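Local coordinates for protein pyrrolysyl-tRNA synthetase (PDB 3DSQ) that probably attaches pyrrolysine to its cognate tRNA at the expense of ATP, working as a homodimeric class II aminoacyl-tRNA synthetase, at residues Leu80-Thr94 with Leu145-Thr157. Sequence-based numbering, arbitrary orientation.
Sequences LAKALHQQGFVQVVT and LWDKPIRIFEIGT
The Phe153 ring is held on both faces: Leu84 CD1 sits over one, 3.9 Å from the ring centroid, and Gln91 CG over the other, with the Gln91 amide plane turned 20° from the ring. His85 meets the ring edge through NE2, 3.6 Å from Phe153 CZ, and the same NE2 donates to Gln91 OE1. Phe153 CG stands between its own backbone N and carbonyl carbon (chi1 78°), which swings the ring under helix 72-85. Arg151 lays its extended chain over one face of the Phe89 ring, CD 3.8 Å from the centroid, the guanidinium only 11° from the ring plane; NH1 then donates at its edge to Gln87 O (3.1 Å), while NE pairs with Glu179. Strands 90-91 and 150-159 run parallel, joined by Val90 N to Arg151 O, Phe153 N to Val90 O and Val92 N to Phe153 O. A water bridges Gln91 NE2, Val92 O and Ile155 N. Beyond, the extended Glu154 grips Thr94 twice: OE1, also salt-bridged to Arg128, takes the backbone N (2.9 Å) from above the carboxylate plane, and OE2 accepts from OG1 (2.7 Å) with its syn lone pair. An alanine in place of Glu154 would probably leave both Thr94 donors and Arg128 without their shared carboxylate. Gly88, at positive phi, closes the helix in a Schellman motif. Strand 90-91 is outermost within this chain, but Gln91 hydrogen-bonds through its backbone to the second subunit; helix and strand fit class II motif 1 at the dimer interface, against the first strand of motif 2.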
ATOM      1  N   LEU B  80      -1.132  -7.716 -11.664  1.00 35.88           N
ATOM      2  CA  LEU B  80       0.146  -7.288 -12.212  1.00 33.49           C
ATOM      3  C   LEU B  80       1.319  -8.002 -11.549  1.00 33.99           C
ATOM      4  O   LEU B  80       2.276  -8.381 -12.220  1.00 33.58           O
ATOM      5  CB  LEU B  80       0.304  -5.770 -12.062  1.00 33.26           C
ATOM      6  CG  LEU B  80      -0.723  -4.877 -12.768  1.00 31.62           C
ATOM      7  CD1 LEU B  80      -0.397  -3.408 -12.499  1.00 31.66           C
ATOM      8  CD2 LEU B  80      -0.709  -5.148 -14.260  1.00 34.72           C
ATOM      9  N   ALA B  81       1.240  -8.192 -10.237  1.00 33.05           N
ATOM     10  CA  ALA B  81       2.311  -8.854  -9.500  1.00 33.95           C
ATOM     11  C   ALA B  81       2.513 -10.295  -9.971  1.00 34.01           C
ATOM     12  O   ALA B  81       3.636 -10.706 -10.265  1.00 35.38           O
ATOM     13  CB  ALA B  81       2.011  -8.830  -8.005  1.00 31.98           C
ATOM     14  N   LYS B  82       1.432 -11.064 -10.037  1.00 34.38           N
ATOM     15  CA  LYS B  82       1.529 -12.452 -10.490  1.00 36.03           C
ATOM     16  C   LYS B  82       2.144 -12.546 -11.882  1.00 33.88           C
ATOM     17  O   LYS B  82       3.010 -13.380 -12.130  1.00 34.38           O
ATOM     18  CB  LYS B  82       0.147 -13.117 -10.488  1.00 40.16           C
ATOM     19  CG  LYS B  82      -0.413 -13.318  -9.089  1.00 45.82           C
ATOM     20  CD  LYS B  82      -1.756 -14.016  -9.099  1.00 48.49           C
ATOM     21  CE  LYS B  82      -2.221 -14.302  -7.680  1.00 50.05           C
ATOM     22  NZ  LYS B  82      -3.543 -14.994  -7.668  1.00 51.63           N
ATOM     23  N   ALA B  83       1.707 -11.679 -12.785  1.00 33.11           N
ATOM     24  CA  ALA B  83       2.221 -11.682 -14.147  1.00 33.74           C
ATOM     25  C   ALA B  83       3.727 -11.426 -14.224  1.00 34.87           C
ATOM     26  O   ALA B  83       4.411 -11.959 -15.099  1.00 33.67           O
ATOM     27  CB  ALA B  83       1.471 -10.655 -14.988  1.00 35.75           C
ATOM     28  N   LEU B  84       4.251 -10.620 -13.309  1.00 34.80           N
ATOM     29  CA  LEU B  84       5.682 -10.330 -13.322  1.00 35.45           C
ATOM     30  C   LEU B  84       6.482 -11.412 -12.597  1.00 34.55           C
ATOM     31  O   LEU B  84       7.648 -11.647 -12.903  1.00 34.89           O
ATOM     32  CB  LEU B  84       5.938  -8.954 -12.708  1.00 36.52           C
ATOM     33  CG  LEU B  84       5.383  -7.822 -13.574  1.00 35.67           C
ATOM     34  CD1 LEU B  84       5.526  -6.475 -12.871  1.00 38.40           C
ATOM     35  CD2 LEU B  84       6.128  -7.819 -14.895  1.00 36.42           C
ATOM     36  N   HIS B  85       5.843 -12.063 -11.631  1.00 35.19           N
ATOM     37  CA  HIS B  85       6.477 -13.145 -10.889  1.00 35.69           C
ATOM     38  C   HIS B  85       6.700 -14.282 -11.888  1.00 36.94           C
ATOM     39  O   HIS B  85       7.706 -14.993 -11.832  1.00 35.85           O
ATOM     40  CB  HIS B  85       5.554 -13.632  -9.767  1.00 34.31           C
ATOM     41  CG  HIS B  85       5.326 -12.628  -8.682  1.00 33.68           C
ATOM     42  ND1 HIS B  85       4.221 -12.667  -7.859  1.00 34.04           N
ATOM     43  CD2 HIS B  85       6.072 -11.578  -8.263  1.00 29.32           C
ATOM     44  CE1 HIS B  85       4.294 -11.680  -6.981  1.00 31.08           C
ATOM     45  NE2 HIS B  85       5.408 -11.007  -7.204  1.00 28.60           N
ATOM     46  N   GLN B  86       5.753 -14.431 -12.811  1.00 37.64           N
ATOM     47  CA  GLN B  86       5.815 -15.478 -13.828  1.00 38.69           C
ATOM     48  C   GLN B  86       6.893 -15.173 -14.859  1.00 39.50           C
ATOM     49  O   GLN B  86       7.262 -16.035 -15.656  1.00 40.78           O
ATOM     50  CB  GLN B  86       4.449 -15.635 -14.513  1.00 37.58           C
ATOM     51  CG  GLN B  86       3.320 -15.897 -13.529  1.00 41.28           C
ATOM     52  CD  GLN B  86       2.007 -16.278 -14.198  1.00 43.74           C
ATOM     53  OE1 GLN B  86       1.697 -15.819 -15.297  1.00 45.37           O
ATOM     54  NE2 GLN B  86       1.222 -17.113 -13.524  1.00 43.22           N
ATOM     55  N   GLN B  87       7.401 -13.944 -14.839  1.00 39.22           N
ATOM     56  CA  GLN B  87       8.453 -13.543 -15.760  1.00 37.03           C
ATOM     57  C   GLN B  87       9.766 -13.402 -15.001  1.00 36.06           C
ATOM     58  O   GLN B  87      10.703 -12.752 -15.464  1.00 37.03           O
ATOM     59  CB  GLN B  87       8.090 -12.227 -16.435  1.00 38.94           C
ATOM     60  CG  GLN B  87       6.761 -12.285 -17.172  1.00 41.80           C
ATOM     61  CD  GLN B  87       6.795 -13.209 -18.379  1.00 43.01           C
ATOM     62  OE1 GLN B  87       5.751 -13.619 -18.892  1.00 44.15           O
ATOM     63  NE2 GLN B  87       7.991 -13.528 -18.843  1.00 41.10           N
ATOM     64  N   GLY B  88       9.818 -14.006 -13.819  1.00 34.74           N
ATOM     65  CA  GLY B  88      11.029 -13.971 -13.021  1.00 34.36           C
ATOM     66  C   GLY B  88      11.340 -12.703 -12.243  1.00 34.62           C
ATOM     67  O   GLY B  88      12.387 -12.634 -11.595  1.00 35.16           O
ATOM     68  N   PHE B  89      10.457 -11.708 -12.293  1.00 32.69           N
ATOM     69  CA  PHE B  89      10.689 -10.466 -11.563  1.00 31.33           C
ATOM     70  C   PHE B  89      10.486 -10.645 -10.066  1.00 30.60           C
ATOM     71  O   PHE B  89       9.497 -11.227  -9.626  1.00 29.53           O
ATOM     72  CB  PHE B  89       9.758  -9.352 -12.052  1.00 31.03           C
ATOM     73  CG  PHE B  89      10.134  -8.788 -13.385  1.00 33.49           C
ATOM     74  CD1 PHE B  89       9.748  -9.423 -14.560  1.00 33.09           C
ATOM     75  CD2 PHE B  89      10.876  -7.617 -13.466  1.00 32.74           C
ATOM     76  CE1 PHE B  89      10.093  -8.899 -15.794  1.00 34.49           C
ATOM     77  CE2 PHE B  89      11.232  -7.080 -14.699  1.00 34.08           C
ATOM     78  CZ  PHE B  89      10.838  -7.722 -15.868  1.00 35.36           C
ATOM     79  N   VAL B  90      11.435 -10.138  -9.288  1.00 30.73           N
ATOM     80  CA  VAL B  90      11.364 -10.230  -7.835  1.00 29.29           C
ATOM     81  C   VAL B  90      10.705  -8.973  -7.285  1.00 29.37           C
ATOM     82  O   VAL B  90      11.204  -7.870  -7.491  1.00 27.89           O
ATOM     83  CB  VAL B  90      12.762 -10.343  -7.218  1.00 30.89           C
ATOM     84  CG1 VAL B  90      12.668 -10.202  -5.694  1.00 29.50           C
ATOM     85  CG2 VAL B  90      13.395 -11.687  -7.613  1.00 30.05           C
ATOM     86  N   GLN B  91       9.595  -9.148  -6.579  1.00 27.60           N
ATOM     87  CA  GLN B  91       8.875  -8.012  -6.014  1.00 27.14           C
ATOM     88  C   GLN B  91       9.483  -7.579  -4.680  1.00 25.72           C
ATOM     89  O   GLN B  91       9.839  -8.416  -3.857  1.00 22.22           O
ATOM     90  CB  GLN B  91       7.399  -8.377  -5.821  1.00 25.47           C
ATOM     91  CG  GLN B  91       6.527  -7.197  -5.449  1.00 26.25           C
ATOM     92  CD  GLN B  91       5.061  -7.552  -5.398  1.00 27.48           C
ATOM     93  OE1 GLN B  91       4.682  -8.739  -5.462  1.00 24.69           O
ATOM     94  NE2 GLN B  91       4.214  -6.526  -5.278  1.00 19.52           N
ATOM     95  N   VAL B  92       9.627  -6.268  -4.487  1.00 26.88           N
ATOM     96  CA  VAL B  92      10.166  -5.742  -3.230  1.00 25.33           C
ATOM     97  C   VAL B  92       9.222  -4.698  -2.645  1.00 23.58           C
ATOM     98  O   VAL B  92       8.397  -4.129  -3.349  1.00 24.42           O
ATOM     99  CB  VAL B  92      11.555  -5.080  -3.422  1.00 24.99           C
ATOM    100  CG1 VAL B  92      12.528  -6.081  -3.991  1.00 22.93           C
ATOM    101  CG2 VAL B  92      11.434  -3.841  -4.333  1.00 25.93           C
ATOM    102  N   VAL B  93       9.337  -4.468  -1.343  1.00 25.68           N
ATOM    103  CA  VAL B  93       8.521  -3.479  -0.662  1.00 23.06           C
ATOM    104  C   VAL B  93       9.455  -2.648   0.235  1.00 22.68           C
ATOM    105  O   VAL B  93      10.035  -3.141   1.217  1.00 21.03           O
ATOM    106  CB  VAL B  93       7.379  -4.150   0.149  1.00 22.75           C
ATOM    107  CG1 VAL B  93       7.931  -5.087   1.208  1.00 22.85           C
ATOM    108  CG2 VAL B  93       6.506  -3.082   0.761  1.00 25.72           C
ATOM    109  N   THR B  94       9.571  -1.375  -0.112  1.00 23.20           N
ATOM    110  CA  THR B  94      10.480  -0.452   0.561  1.00 20.73           C
ATOM    111  C   THR B  94       9.822   0.735   1.284  1.00 20.65           C
ATOM    112  O   THR B  94       8.629   1.014   1.117  1.00 20.37           O
ATOM    113  CB  THR B  94      11.517   0.078  -0.474  1.00 21.41           C
ATOM    114  OG1 THR B  94      10.847   0.829  -1.486  1.00 22.37           O
ATOM    115  CG2 THR B  94      12.251  -1.084  -1.156  1.00 22.50           C
ATOM    116  N   LEU B 145      25.177  -9.649  -4.779  1.00 38.51           N
ATOM    117  CA  LEU B 145      24.820 -10.995  -4.349  1.00 37.82           C
ATOM    118  C   LEU B 145      24.229 -11.843  -5.467  1.00 36.95           C
ATOM    119  O   LEU B 145      24.254 -13.074  -5.409  1.00 34.81           O
ATOM    120  CB  LEU B 145      23.794 -10.922  -3.215  1.00 39.61           C
ATOM    121  CG  LEU B 145      24.122 -10.117  -1.959  1.00 40.94           C
ATOM    122  CD1 LEU B 145      22.856  -9.931  -1.141  1.00 41.35           C
ATOM    123  CD2 LEU B 145      25.197 -10.831  -1.153  1.00 42.09           C
ATOM    124  N   TRP B 146      23.676 -11.180  -6.472  1.00 36.27           N
ATOM    125  CA  TRP B 146      23.050 -11.877  -7.579  1.00 36.56           C
ATOM    126  C   TRP B 146      23.712 -11.609  -8.924  1.00 37.79           C
ATOM    127  O   TRP B 146      24.349 -10.573  -9.125  1.00 36.75           O
ATOM    128  CB  TRP B 146      21.572 -11.485  -7.678  1.00 34.02           C
ATOM    129  CG  TRP B 146      20.728 -11.911  -6.517  1.00 33.52           C
ATOM    130  CD1 TRP B 146      21.082 -12.749  -5.501  1.00 32.03           C
ATOM    131  CD2 TRP B 146      19.364 -11.546  -6.277  1.00 32.71           C
ATOM    132  NE1 TRP B 146      20.027 -12.931  -4.644  1.00 33.50           N
ATOM    133  CE2 TRP B 146      18.957 -12.203  -5.098  1.00 33.68           C
ATOM    134  CE3 TRP B 146      18.444 -10.730  -6.949  1.00 32.95           C
ATOM    135  CZ2 TRP B 146      17.668 -12.069  -4.572  1.00 33.65           C
ATOM    136  CZ3 TRP B 146      17.163 -10.596  -6.429  1.00 31.40           C
ATOM    137  CH2 TRP B 146      16.788 -11.262  -5.252  1.00 34.67           C
ATOM    138  N   ASP B 147      23.537 -12.559  -9.840  1.00 38.17           N
ATOM    139  CA  ASP B 147      24.080 -12.457 -11.187  1.00 39.37           C
ATOM    140  C   ASP B 147      23.124 -11.676 -12.061  1.00 38.21           C
ATOM    141  O   ASP B 147      21.911 -11.847 -11.966  1.00 38.35           O
ATOM    142  CB  ASP B 147      24.272 -13.844 -11.810  1.00 40.03           C
ATOM    143  CG  ASP B 147      25.471 -14.566 -11.259  1.00 41.84           C
ATOM    144  OD1 ASP B 147      26.520 -13.915 -11.081  1.00 42.78           O
ATOM    145  OD2 ASP B 147      25.369 -15.787 -11.015  1.00 46.08           O
ATOM    146  N   LYS B 148      23.674 -10.823 -12.916  1.00 38.89           N
ATOM    147  CA  LYS B 148      22.859 -10.035 -13.827  1.00 40.56           C
ATOM    148  C   LYS B 148      22.390 -10.944 -14.960  1.00 41.54           C
ATOM    149  O   LYS B 148      23.032 -11.950 -15.254  1.00 42.03           O
ATOM    150  CB  LYS B 148      23.675  -8.858 -14.365  1.00 41.15           C
ATOM    151  CG  LYS B 148      24.017  -7.835 -13.273  1.00 43.69           C
ATOM    152  CD  LYS B 148      24.786  -6.635 -13.811  1.00 45.39           C
ATOM    153  CE  LYS B 148      26.195  -7.020 -14.244  1.00 47.13           C
ATOM    154  NZ  LYS B 148      27.028  -7.518 -13.105  1.00 47.39           N
ATOM    155  N   PRO B 149      21.245 -10.622 -15.589  1.00 42.18           N
ATOM    156  CA  PRO B 149      20.381  -9.469 -15.298  1.00 41.34           C
ATOM    157  C   PRO B 149      19.525  -9.650 -14.038  1.00 41.15           C
ATOM    158  O   PRO B 149      19.013 -10.740 -13.768  1.00 41.86           O
ATOM    159  CB  PRO B 149      19.532  -9.358 -16.559  1.00 42.10           C
ATOM    160  CG  PRO B 149      19.330 -10.804 -16.933  1.00 42.17           C
ATOM    161  CD  PRO B 149      20.718 -11.400 -16.727  1.00 41.81           C
ATOM    162  N   ILE B 150      19.374  -8.576 -13.274  1.00 38.14           N
ATOM    163  CA  ILE B 150      18.577  -8.596 -12.053  1.00 37.28           C
ATOM    164  C   ILE B 150      17.221  -7.931 -12.306  1.00 37.24           C
ATOM    165  O   ILE B 150      17.153  -6.746 -12.633  1.00 37.05           O
ATOM    166  CB  ILE B 150      19.311  -7.854 -10.907  1.00 36.64           C
ATOM    167  CG1 ILE B 150      20.512  -8.686 -10.436  1.00 34.72           C
ATOM    168  CG2 ILE B 150      18.350  -7.586  -9.753  1.00 37.03           C
ATOM    169  CD1 ILE B 150      21.421  -7.964  -9.453  1.00 33.83           C
ATOM    170  N   ARG B 151      16.148  -8.701 -12.154  1.00 36.60           N
ATOM    171  CA  ARG B 151      14.798  -8.198 -12.385  1.00 37.29           C
ATOM    172  C   ARG B 151      14.085  -7.899 -11.075  1.00 35.30           C
ATOM    173  O   ARG B 151      13.832  -8.797 -10.272  1.00 33.16           O
ATOM    174  CB  ARG B 151      13.994  -9.213 -13.206  1.00 37.95           C
ATOM    175  CG  ARG B 151      14.500  -9.331 -14.623  1.00 41.50           C
ATOM    176  CD  ARG B 151      13.597 -10.177 -15.507  1.00 42.81           C
ATOM    177  NE  ARG B 151      13.880  -9.891 -16.912  1.00 44.77           N
ATOM    178  CZ  ARG B 151      13.304 -10.500 -17.942  1.00 44.50           C
ATOM    179  NH1 ARG B 151      12.394 -11.448 -17.744  1.00 43.43           N
ATOM    180  NH2 ARG B 151      13.639 -10.150 -19.176  1.00 44.74           N
ATOM    181  N   ILE B 152      13.755  -6.626 -10.878  1.00 34.32           N
ATOM    182  CA  ILE B 152      13.096  -6.178  -9.660  1.00 34.41           C
ATOM    183  C   ILE B 152      11.943  -5.200  -9.928  1.00 31.34           C
ATOM    184  O   ILE B 152      11.994  -4.416 -10.869  1.00 32.56           O
ATOM    185  CB  ILE B 152      14.135  -5.492  -8.745  1.00 35.83           C
ATOM    186  CG1 ILE B 152      15.119  -6.535  -8.217  1.00 35.99           C
ATOM    187  CG2 ILE B 152      13.452  -4.740  -7.627  1.00 38.12           C
ATOM    188  CD1 ILE B 152      14.548  -7.467  -7.199  1.00 36.81           C
ATOM    189  N   PHE B 153      10.902  -5.252  -9.103  1.00 28.88           N
ATOM    190  CA  PHE B 153       9.789  -4.323  -9.257  1.00 27.26           C
ATOM    191  C   PHE B 153       9.099  -4.086  -7.932  1.00 26.19           C
ATOM    192  O   PHE B 153       9.241  -4.878  -7.006  1.00 25.08           O
ATOM    193  CB  PHE B 153       8.755  -4.826 -10.275  1.00 26.48           C
ATOM    194  CG  PHE B 153       7.838  -5.896  -9.747  1.00 28.47           C
ATOM    195  CD1 PHE B 153       8.254  -7.218  -9.678  1.00 27.09           C
ATOM    196  CD2 PHE B 153       6.535  -5.580  -9.357  1.00 27.76           C
ATOM    197  CE1 PHE B 153       7.387  -8.215  -9.234  1.00 26.86           C
ATOM    198  CE2 PHE B 153       5.659  -6.565  -8.911  1.00 25.77           C
ATOM    199  CZ  PHE B 153       6.084  -7.886  -8.849  1.00 27.43           C
ATOM    200  N   GLU B 154       8.381  -2.969  -7.845  1.00 26.24           N
ATOM    201  CA  GLU B 154       7.617  -2.624  -6.653  1.00 23.24           C
ATOM    202  C   GLU B 154       6.331  -1.931  -7.077  1.00 19.40           C
ATOM    203  O   GLU B 154       6.292  -1.195  -8.058  1.00 19.38           O
ATOM    204  CB  GLU B 154       8.415  -1.707  -5.692  1.00 25.13           C
ATOM    205  CG  GLU B 154       7.627  -1.358  -4.394  1.00 23.58           C
ATOM    206  CD  GLU B 154       8.457  -0.644  -3.309  1.00 26.14           C
ATOM    207  OE1 GLU B 154       7.907  -0.384  -2.211  1.00 22.72           O
ATOM    208  OE2 GLU B 154       9.647  -0.351  -3.545  1.00 24.53           O
ATOM    209  N   ILE B 155       5.267  -2.206  -6.342  1.00 20.74           N
ATOM    210  CA  ILE B 155       3.965  -1.606  -6.589  1.00 21.85           C
ATOM    211  C   ILE B 155       3.687  -0.912  -5.264  1.00 22.66           C
ATOM    212  O   ILE B 155       3.625  -1.570  -4.236  1.00 22.74           O
ATOM    213  CB  ILE B 155       2.873  -2.669  -6.802  1.00 21.57           C
ATOM    214  CG1 ILE B 155       3.157  -3.480  -8.076  1.00 24.46           C
ATOM    215  CG2 ILE B 155       1.511  -1.986  -6.876  1.00 22.50           C
ATOM    216  CD1 ILE B 155       2.092  -4.548  -8.386  1.00 22.89           C
ATOM    217  N   GLY B 156       3.545   0.405  -5.265  1.00 22.12           N
ATOM    218  CA  GLY B 156       3.300   1.051  -3.993  1.00 23.55           C
ATOM    219  C   GLY B 156       2.982   2.527  -4.031  1.00 22.58           C
ATOM    220  O   GLY B 156       3.260   3.234  -4.994  1.00 24.78           O
ATOM    221  N   THR B 157       2.411   2.985  -2.934  1.00 22.24           N
ATOM    222  CA  THR B 157       1.989   4.359  -2.789  1.00 23.32           C
ATOM    223  C   THR B 157       3.131   5.359  -2.875  1.00 21.42           C
ATOM    224  O   THR B 157       4.176   5.172  -2.264  1.00 19.15           O
ATOM    225  CB  THR B 157       1.254   4.544  -1.450  1.00 22.98           C
ATOM    226  OG1 THR B 157       0.221   3.554  -1.352  1.00 25.53           O
ATOM    227  CG2 THR B 157       0.620   5.942  -1.360  1.00 20.94           C
TER
HETATM  228  O   HOH W   1       5.656  -4.307  -4.100  1.00 19.83           O